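Organic hydroperoxide resistance protein (Deinococcus radiodurans, PDB 1USP) probably protects the cell against organic hydroperoxides by reducing them through a pair of reactive cysteines, as other members of the OsmC/Ohr family do. Local coordinates at residues Gly60-Val65 / Glu111-Ala116; Leu28-Pro33 / Glu47-Ala52. All blocks are in the same frame, centred on the assembly; numbering follows the deposited sequence.

Both contacts use helix 46-68, at opposite sides of the centre of the chain. Interaction 2 packs residues 47-52, near its start, against the end of strand 27-29 and the chain that follows; interaction 1 packs residues 60-65, further along, across helix 107-120. Their centres lie 26 Å apart and their nearest atoms about 9 Å, so the helix links them without direct touch. Cys57, between the two helix segments in sequence, forms a disulfide with Cys121 and so ties helix 46-68 to the residue directly following helix 107-120, the two helices that meet in interaction 1. In Ohr proteins such a cysteine pair is the redox centre. A glycerol, probably from the crystallisation liquor, binds beside interaction 2.

Interaction 1: Gly60-Val65 / Glu111-Ala116; sequences GALGVV and EGLMHA
Val65 N donates to Ala61 O at 2.9 Å, a regular bond of the helix, and the side chain of Val65 points toward the second helix. Its isopropyl group meets the single methyl of Ala116: Val65 CG2 lies 3.7 Å from Ala116 CB, and Val65 CG1 follows at 3.9 Å from the same CB, so that both branches bear on one small residue. With CG1 anti to the backbone N (chi1 162°), CG2 falls opposite the carbonyl carbon, and this rotation presents the two methyls together. Val65 CA and Ala116 CA are 6.8 Å apart, the closer of the two facing pairs. The segments belong to helices 46-68 and 107-120 of the OsmC/Ohr fold, and the axes of 60-65 and 111-116 pass 9.6 Å apart at 105°; the same helices carry, or lead directly into, Cys57 and Cys121, which are joined in a disulfide. Beside the valine, the side chain of Leu62 lies roughly perpendicular to that of Leu113. Leu62 reaches over with its CD2 methyl, which rests 3.8 Å from Leu113 CB, at the root of the side chain, and 3.9 Å from Leu113 O. Leu113 CD2 turns toward Val65 CG1 in a looser touch of 4.4 Å. Phe102 packs on both leucines, and Ile79 of strand 78-88 adds to the cover of Leu62.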
loop_
_atom_site.group_PDB
_atom_site.type_symbol
_atom_site.label_atom_id
_atom_site.label_comp_id
_atom_site.label_asym_id
_atom_site.label_seq_id
_atom_site.Cartn_x
_atom_site.Cartn_y
_atom_site.Cartn_z
ATOM N N GLY A 60 10.405 -2.539 9.061
ATOM C CA GLY A 60 10.789 -3.945 8.984
ATOM C C GLY A 60 12.170 -4.098 8.371
ATOM O O GLY A 60 13.013 -4.882 8.850
ATOM N N ALA A 61 12.423 -3.322 7.322
ATOM C CA ALA A 61 13.734 -3.328 6.668
ATOM C C ALA A 61 14.848 -2.854 7.614
ATOM O O ALA A 61 15.970 -3.365 7.569
ATOM C CB ALA A 61 13.703 -2.497 5.447
ATOM N N LEU A 62 14.552 -1.876 8.460
ATOM C CA LEU A 62 15.517 -1.453 9.468
ATOM C C LEU A 62 15.806 -2.585 10.440
ATOM O O LEU A 62 16.930 -2.722 10.911
ATOM C CB LEU A 62 15.019 -0.237 10.235
ATOM C CG LEU A 62 15.082 1.052 9.414
ATOM C CD1 LEU A 62 14.253 2.124 10.074
ATOM C CD2 LEU A 62 16.529 1.497 9.238
ATOM N N GLY A 63 14.784 -3.381 10.736
ATOM C CA GLY A 63 14.925 -4.561 11.574
ATOM C C GLY A 63 15.860 -5.570 10.948
ATOM O O GLY A 63 16.744 -6.102 11.620
ATOM N N VAL A 64 15.682 -5.801 9.647
ATOM C CA VAL A 64 16.502 -6.732 8.882
ATOM C C VAL A 64 17.950 -6.258 8.846
ATOM O O VAL A 64 18.863 -7.058 9.013
ATOM C CB VAL A 64 15.987 -6.887 7.427
ATOM C CG1 VAL A 64 17.009 -7.620 6.555
ATOM C CG2 VAL A 64 14.656 -7.629 7.410
ATOM N N VAL A 65 18.140 -4.960 8.640
ATOM C CA VAL A 65 19.465 -4.376 8.505
ATOM C C VAL A 65 20.248 -4.453 9.819
ATOM O O VAL A 65 21.446 -4.725 9.808
ATOM C CB VAL A 65 19.386 -2.919 7.967
ATOM C CG1 VAL A 65 20.675 -2.136 8.232
ATOM C CG2 VAL A 65 19.063 -2.924 6.464
ATOM N N GLU A 111 21.547 8.451 7.604
ATOM C CA GLU A 111 21.494 8.402 6.152
ATOM C C GLU A 111 21.902 7.020 5.677
ATOM O O GLU A 111 21.230 6.454 4.839
ATOM C CB GLU A 111 22.342 9.500 5.532
ATOM C CG GLU A 111 21.737 10.894 5.689
ATOM C CD GLU A 111 22.620 11.980 5.117
ATOM O OE1 GLU A 111 23.777 11.692 4.768
ATOM O OE2 GLU A 111 22.150 13.124 5.014
ATOM N N GLY A 112 22.962 6.460 6.258
ATOM C CA GLY A 112 23.326 5.065 6.051
ATOM C C GLY A 112 22.160 4.098 6.172
ATOM O O GLY A 112 21.948 3.238 5.314
ATOM N N LEU A 113 21.396 4.240 7.242
ATOM C CA LEU A 113 20.278 3.339 7.503
ATOM C C LEU A 113 19.168 3.483 6.463
ATOM O O LEU A 113 18.575 2.501 6.080
ATOM C CB LEU A 113 19.682 3.637 8.868
ATOM C CG LEU A 113 20.607 3.314 10.030
ATOM C CD1 LEU A 113 19.977 3.772 11.304
ATOM C CD2 LEU A 113 20.900 1.821 10.052
HETATM N N MSE A 114 18.900 4.707 6.025
HETATM C CA MSE A 114 17.851 4.959 5.044
HETATM C C MSE A 114 18.191 4.274 3.730
HETATM O O MSE A 114 17.323 3.736 3.065
HETATM C CB MSE A 114 17.662 6.458 4.795
HETATM C CG MSE A 114 17.017 7.262 5.942
HETATM SE SE MSE A 114 15.266 6.628 6.493
HETATM C CE MSE A 114 14.210 7.479 5.063
ATOM N N HIS A 115 19.465 4.295 3.344
ATOM C CA HIS A 115 19.852 3.671 2.080
ATOM C C HIS A 115 19.802 2.152 2.171
ATOM O O HIS A 115 19.348 1.474 1.243
ATOM C CB HIS A 115 21.242 4.157 1.659
ATOM C CG HIS A 115 21.257 5.575 1.183
ATOM N ND1 HIS A 115 21.079 5.915 -0.135
ATOM C CD2 HIS A 115 21.400 6.742 1.853
ATOM C CE1 HIS A 115 21.155 7.225 -0.265
ATOM N NE2 HIS A 115 21.345 7.754 0.927
ATOM N N ALA A 116 20.248 1.629 3.306
ATOM C CA ALA A 116 20.216 0.203 3.588
ATOM C C ALA A 116 18.796 -0.364 3.576
ATOM O O ALA A 116 18.532 -1.412 2.986
ATOM C CB ALA A 116 20.880 -0.061 4.942
#

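Interaction 2: Leu28-Pro33 / Glu47-Ala52; sequences LDLSVP and EQLFAA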
loop_
_atom_site.group_PDB
_atom_site.type_symbol
_atom_site.label_atom_id
_atom_site.label_comp_id
_atom_site.label_asym_id
_atom_site.label_seq_id
_atom_site.Cartn_x
_atom_site.Cartn_y
_atom_site.Cartn_z
ATOM N N LEU A 28 -11.510 -1.876 7.176
ATOM C CA LEU A 28 -11.426 -0.447 6.947
ATOM C C LEU A 28 -12.491 0.051 6.014
ATOM O O LEU A 28 -12.809 -0.568 5.008
ATOM C CB LEU A 28 -10.056 -0.105 6.370
ATOM C CG LEU A 28 -8.899 -0.542 7.261
ATOM C CD1 LEU A 28 -7.577 -0.533 6.485
ATOM C CD2 LEU A 28 -8.845 0.381 8.479
ATOM N N ASP A 29 -13.024 1.204 6.368
ATOM C CA ASP A 29 -13.907 1.944 5.508
ATOM C C ASP A 29 -13.040 2.739 4.574
ATOM O O ASP A 29 -11.890 3.064 4.918
ATOM C CB ASP A 29 -14.760 2.883 6.353
ATOM C CG ASP A 29 -15.706 2.136 7.265
ATOM O OD1 ASP A 29 -16.488 1.306 6.762
ATOM O OD2 ASP A 29 -15.735 2.307 8.492
ATOM N N LEU A 30 -13.587 3.045 3.399
ATOM C CA LEU A 30 -12.912 3.874 2.398
ATOM C C LEU A 30 -13.728 5.120 2.162
ATOM O O LEU A 30 -14.963 5.043 2.092
ATOM C CB LEU A 30 -12.785 3.129 1.077
ATOM C CG LEU A 30 -11.972 1.849 1.136
ATOM C CD1 LEU A 30 -12.337 0.971 -0.038
ATOM C CD2 LEU A 30 -10.474 2.182 1.146
ATOM N N SER A 31 -13.045 6.256 2.066
ATOM C CA SER A 31 -13.677 7.510 1.693
ATOM C C SER A 31 -12.797 8.217 0.686
ATOM O O SER A 31 -11.555 8.168 0.778
ATOM C CB SER A 31 -13.881 8.432 2.917
ATOM O OG SER A 31 -14.677 7.832 3.921
ATOM N N VAL A 32 -13.430 8.887 -0.275
ATOM C CA VAL A 32 -12.696 9.715 -1.217
ATOM C C VAL A 32 -12.452 11.073 -0.572
ATOM O O VAL A 32 -13.399 11.703 -0.072
ATOM C CB VAL A 32 -13.433 9.876 -2.561
ATOM C CG1 VAL A 32 -12.615 10.753 -3.505
ATOM C CG2 VAL A 32 -13.698 8.517 -3.194
ATOM N N PRO A 33 -11.193 11.512 -0.524
ATOM C CA PRO A 33 -10.865 12.805 0.088
ATOM C C PRO A 33 -11.528 14.011 -0.583
ATOM O O PRO A 33 -11.733 14.043 -1.802
ATOM C CB PRO A 33 -9.344 12.879 -0.017
ATOM C CG PRO A 33 -8.903 11.443 -0.157
ATOM C CD PRO A 33 -9.985 10.788 -0.956
ATOM N N GLU A 47 -3.867 5.891 -1.366
ATOM C CA GLU A 47 -2.599 6.607 -1.177
ATOM C C GLU A 47 -2.189 6.560 0.276
ATOM O O GLU A 47 -1.023 6.391 0.611
ATOM C CB GLU A 47 -2.727 8.062 -1.616
ATOM C CG GLU A 47 -2.899 8.248 -3.110
ATOM C CD GLU A 47 -4.247 7.787 -3.643
ATOM O OE1 GLU A 47 -5.243 7.766 -2.893
ATOM O OE2 GLU A 47 -4.304 7.426 -4.838
ATOM N N GLN A 48 -3.172 6.718 1.143
ATOM C CA GLN A 48 -2.947 6.625 2.566
ATOM C C GLN A 48 -2.557 5.227 3.013
ATOM O O GLN A 48 -1.692 5.046 3.878
ATOM C CB GLN A 48 -4.192 7.100 3.296
ATOM C CG GLN A 48 -3.942 7.458 4.709
ATOM C CD GLN A 48 -5.156 8.081 5.365
ATOM O OE1 GLN A 48 -6.153 7.381 5.632
ATOM N NE2 GLN A 48 -5.083 9.395 5.632
ATOM N N LEU A 49 -3.168 4.217 2.409
ATOM C CA LEU A 49 -2.818 2.833 2.729
ATOM C C LEU A 49 -1.382 2.554 2.259
ATOM O O LEU A 49 -0.596 1.917 2.959
ATOM C CB LEU A 49 -3.823 1.851 2.120
ATOM C CG LEU A 49 -5.129 1.728 2.926
ATOM C CD1 LEU A 49 -6.274 1.173 2.082
ATOM C CD2 LEU A 49 -4.898 0.851 4.149
ATOM N N PHE A 50 -1.020 3.104 1.108
ATOM C CA PHE A 50 0.338 2.928 0.586
ATOM C C PHE A 50 1.364 3.569 1.527
ATOM O O PHE A 50 2.420 2.992 1.783
ATOM C CB PHE A 50 0.443 3.491 -0.847
ATOM C CG PHE A 50 1.657 3.001 -1.598
ATOM C CD1 PHE A 50 1.723 1.703 -2.061
ATOM C CD2 PHE A 50 2.750 3.829 -1.782
ATOM C CE1 PHE A 50 2.861 1.255 -2.746
ATOM C CE2 PHE A 50 3.885 3.402 -2.459
ATOM C CZ PHE A 50 3.952 2.115 -2.931
ATOM N N ALA A 51 1.032 4.744 2.042
ATOM C CA ALA A 51 1.905 5.504 2.939
ATOM C C ALA A 51 2.106 4.697 4.198
ATOM O O ALA A 51 3.227 4.475 4.611
ATOM C CB ALA A 51 1.304 6.842 3.255
ATOM N N ALA A 52 1.009 4.193 4.764
ATOM C CA ALA A 52 1.080 3.423 5.995
ATOM C C ALA A 52 1.886 2.150 5.806
ATOM O O ALA A 52 2.680 1.778 6.672
ATOM C CB ALA A 52 -0.303 3.112 6.502
#
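The end of strand 27-29 and the extended chain after it pass the first turns of helix 46-68 without a hydrogen bond between the two segments, Leu28 CA and Leu49 CA being the closest pair of alpha carbons at 10.1 Å. That gap is bridged by leucines alone. Leu28 and Leu49 point at each other and run alongside one another, head to tail, so that Leu28 CD1 meets Leu49 CD2 at 3.8 Å. The fork of Leu49 serves two partners: while CD2 takes Leu28, its CD1 methyl lies 4.4 Å from Leu30 CD2, a lighter touch. In Leu49 CG is set anti to the carbonyl carbon (chi1 -79°), and the branch point projects off the helix toward the strand. Thr19 of strand 18-21 packs against all three leucines, and Thr44, just before the helix, against Leu30 and Leu49. Leu30 O and Asp29 OD1 hydrogen-bond a glycerol, probably from the crystallisation liquor. Leu30 also packs on an apolar side chain of the other subunit, consistent with the intertwined dimer of OsmC/Ohr proteins, in which the small N-terminal antiparallel sheet lies against the long central helix.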